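Local coordinates for UTP-glucose-1-phosphate uridylyltransferase 2 (Trypanosoma brucei, PDB 3GUE), which probably catalyses the transfer of a uridylyl group from UTP to alpha-D-glucose 1-phosphate, giving UDP-glucose and diphosphate, at residues V79-G84 with L223-D228. Numbering follows the deposited sequence.
Sequences VLKLNG and LGATLD. With UPG (uridine-5'-diphosphate-glucose), chain C.
Lys81 NZ is gripped by three partners, Ser218 OG, Asn222 O and a water, and carries the polar part of this contact. It donates to the water 3.3 Å away, and the same water lies 2.7 Å from Ala225 O, placed to donate to it, so segments 79-84 and 223-228 are bridged by solvent, with no direct hydrogen bond between them. The bonds to Ser218 OG and Asn222 O tie the ammonium group to the end of strand 214-219 and the loop that follows. Bends at chi2 (-75°) and chi4 (-100°) curl the lysine chain over to these partners and bring NZ within 3.7 Å of the methyl CB of Ala225. The second touch is apolar: Val79 CG2 meets Leu227 CD1 at 3.6 Å, the two side chains running obliquely to one another. Only 150 Å² is buried in all, evidence of a slight contact made by two separate pairs. At the far end of segment 79-84 the backbone meets the ligand: Gly84 N reaches O2 of the UDP-glucose uracil at 2.8 Å, a weak bond with an N-H...O angle of 130°, while Leu82 CB lies 3.6 Å from the ribose ring oxygen O4C. The geometry thus joins the inner strand 77-83, flanked by 128-132 and 214-219, to the loop leading into helix 229-237, beside the nucleotide-sugar pocket of a GT-A, Rossmann-like nucleotidyltransferase domain.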
loop_
_atom_site.group_PDB
_atom_site.type_symbol
_atom_site.label_atom_id
_atom_site.label_comp_id
_atom_site.label_asym_id
_atom_site.label_seq_id
_atom_site.Cartn_x
_atom_site.Cartn_y
_atom_site.Cartn_z
ATOM N N VAL A 79 4.632 12.009 10.943
ATOM C CA VAL A 79 4.759 10.905 9.984
ATOM C C VAL A 79 3.917 9.739 10.450
ATOM O O VAL A 79 3.893 9.406 11.635
ATOM C CB VAL A 79 6.238 10.492 9.735
ATOM C CG1 VAL A 79 6.327 9.289 8.755
ATOM C CG2 VAL A 79 7.024 11.670 9.179
ATOM N N LEU A 80 3.189 9.159 9.499
ATOM C CA LEU A 80 2.475 7.903 9.713
ATOM C C LEU A 80 2.877 6.923 8.626
ATOM O O LEU A 80 2.853 7.254 7.426
ATOM C CB LEU A 80 0.953 8.119 9.681
ATOM C CG LEU A 80 -0.058 6.970 9.878
ATOM C CD1 LEU A 80 0.152 6.190 11.111
ATOM C CD2 LEU A 80 -1.474 7.530 9.879
ATOM N N LYS A 81 3.264 5.725 9.048
ATOM C CA LYS A 81 3.497 4.620 8.101
ATOM C C LYS A 81 2.364 3.615 8.273
ATOM O O LYS A 81 2.095 3.177 9.400
ATOM C CB LYS A 81 4.868 3.977 8.399
ATOM C CG LYS A 81 6.002 4.354 7.414
ATOM C CD LYS A 81 5.821 3.610 6.078
ATOM C CE LYS A 81 7.126 3.472 5.278
ATOM N NZ LYS A 81 7.227 4.495 4.174
ATOM N N LEU A 82 1.665 3.294 7.181
ATOM C CA LEU A 82 0.601 2.288 7.190
ATOM C C LEU A 82 1.228 0.894 7.458
ATOM O O LEU A 82 2.255 0.537 6.875
ATOM C CB LEU A 82 -0.171 2.298 5.862
ATOM C CG LEU A 82 -0.791 3.636 5.410
ATOM C CD1 LEU A 82 -1.487 3.538 4.032
ATOM C CD2 LEU A 82 -1.744 4.253 6.477
ATOM N N ASN A 83 0.587 0.104 8.310
ATOM C CA ASN A 83 1.153 -1.186 8.744
ATOM C C ASN A 83 0.067 -2.208 9.131
ATOM O O ASN A 83 0.318 -3.127 9.910
ATOM C CB ASN A 83 2.118 -0.921 9.918
ATOM C CG ASN A 83 3.000 -2.118 10.249
ATOM O OD1 ASN A 83 3.607 -2.737 9.365
ATOM N ND2 ASN A 83 3.030 -2.476 11.511
ATOM N N GLY A 84 -1.132 -2.046 8.559
ATOM C CA GLY A 84 -2.339 -2.743 9.027
ATOM C C GLY A 84 -2.810 -3.869 8.129
ATOM O O GLY A 84 -3.652 -4.659 8.528
ATOM N N LEU A 223 9.745 1.922 0.733
ATOM C CA LEU A 223 10.891 2.425 1.473
ATOM C C LEU A 223 11.525 3.588 0.699
ATOM O O LEU A 223 12.604 4.070 1.037
ATOM C CB LEU A 223 11.868 1.267 1.745
ATOM C CG LEU A 223 11.324 0.141 2.659
ATOM C CD1 LEU A 223 12.275 -1.022 2.713
ATOM C CD2 LEU A 223 11.076 0.680 4.064
ATOM N N GLY A 224 10.833 4.053 -0.337
ATOM C CA GLY A 224 11.287 5.247 -1.075
ATOM C C GLY A 224 10.669 6.553 -0.580
ATOM O O GLY A 224 11.168 7.646 -0.891
ATOM N N ALA A 225 9.560 6.429 0.152
ATOM C CA ALA A 225 8.769 7.566 0.638
ATOM C C ALA A 225 9.649 8.533 1.436
ATOM O O ALA A 225 10.502 8.110 2.215
ATOM C CB ALA A 225 7.567 7.074 1.473
ATOM N N THR A 226 9.504 9.820 1.153
ATOM C CA THR A 226 10.301 10.850 1.804
ATOM C C THR A 226 9.417 12.029 2.226
ATOM O O THR A 226 8.543 12.487 1.478
ATOM C CB THR A 226 11.551 11.306 0.918
ATOM O OG1 THR A 226 12.420 12.140 1.680
ATOM C CG2 THR A 226 11.131 12.077 -0.357
ATOM N N LEU A 227 9.630 12.502 3.441
ATOM C CA LEU A 227 9.074 13.784 3.825
ATOM C C LEU A 227 9.862 14.899 3.081
ATOM O O LEU A 227 11.035 15.145 3.370
ATOM C CB LEU A 227 9.153 13.939 5.337
ATOM C CG LEU A 227 8.185 14.994 5.876
ATOM C CD1 LEU A 227 7.658 14.633 7.274
ATOM C CD2 LEU A 227 8.776 16.381 5.845
ATOM N N ASP A 228 9.228 15.539 2.101
ATOM C CA ASP A 228 9.871 16.625 1.327
ATOM C C ASP A 228 9.367 17.933 1.889
ATOM O O ASP A 228 8.205 18.286 1.677
ATOM C CB ASP A 228 9.495 16.525 -0.156
ATOM C CG ASP A 228 10.237 17.540 -1.048
ATOM O OD1 ASP A 228 10.722 18.608 -0.601
ATOM O OD2 ASP A 228 10.327 17.249 -2.254
HETATM N N1 UPG C . -2.998 -1.359 5.049
HETATM C C2 UPG C . -3.474 -0.925 6.303
HETATM N N3 UPG C . -4.787 -1.222 6.620
HETATM C C4 UPG C . -5.631 -1.905 5.777
HETATM C C5 UPG C . -5.173 -2.322 4.520
HETATM C C6 UPG C . -3.861 -2.052 4.143
HETATM O O2 UPG C . -2.791 -0.326 7.148
HETATM O O4 UPG C . -6.783 -2.127 6.174
HETATM C C1C UPG C . -1.584 -1.060 4.653
HETATM C C2C UPG C . -0.693 -2.164 4.076
HETATM O O2C UPG C . -0.127 -2.964 5.124
HETATM C C3C UPG C . 0.380 -1.310 3.404
HETATM C C4C UPG C . -0.431 -0.156 2.835
HETATM O O4C UPG C . -1.670 -0.092 3.592
HETATM O O3C UPG C . 1.252 -0.789 4.405
HETATM C C5C UPG C . -0.806 -0.397 1.337
HETATM O O5C UPG C . -1.707 -1.453 1.139
HETATM P PA UPG C . -1.532 -2.474 -0.099
HETATM O O1A UPG C . -0.093 -2.860 -0.076
HETATM O O2A UPG C . -2.562 -3.519 -0.095
HETATM O O3A UPG C . -1.747 -1.472 -1.387
HETATM P PB UPG C . -3.145 -1.117 -2.141
HETATM O O1B UPG C . -4.112 -0.670 -1.124
HETATM O O2B UPG C . -3.526 -2.195 -3.106
HETATM O O3B UPG C . -2.618 0.084 -3.066
HETATM C "C1'" UPG C . -2.156 1.328 -2.422
HETATM C "C2'" UPG C . -3.012 2.485 -2.917
HETATM C "C3'" UPG C . -2.898 2.525 -4.436
HETATM C "C4'" UPG C . -1.427 2.756 -4.818
HETATM C "C5'" UPG C . -0.533 1.644 -4.212
HETATM C "C6'" UPG C . 0.922 2.023 -4.308
HETATM O "O2'" UPG C . -4.392 2.309 -2.546
HETATM O "O3'" UPG C . -3.764 3.527 -4.939
HETATM O "O4'" UPG C . -1.275 2.782 -6.229
HETATM O "O5'" UPG C . -0.768 1.453 -2.790
HETATM O "O6'" UPG C . 1.725 0.859 -4.104
HETATM O O HOH W 1 10.102 5.635 3.171
#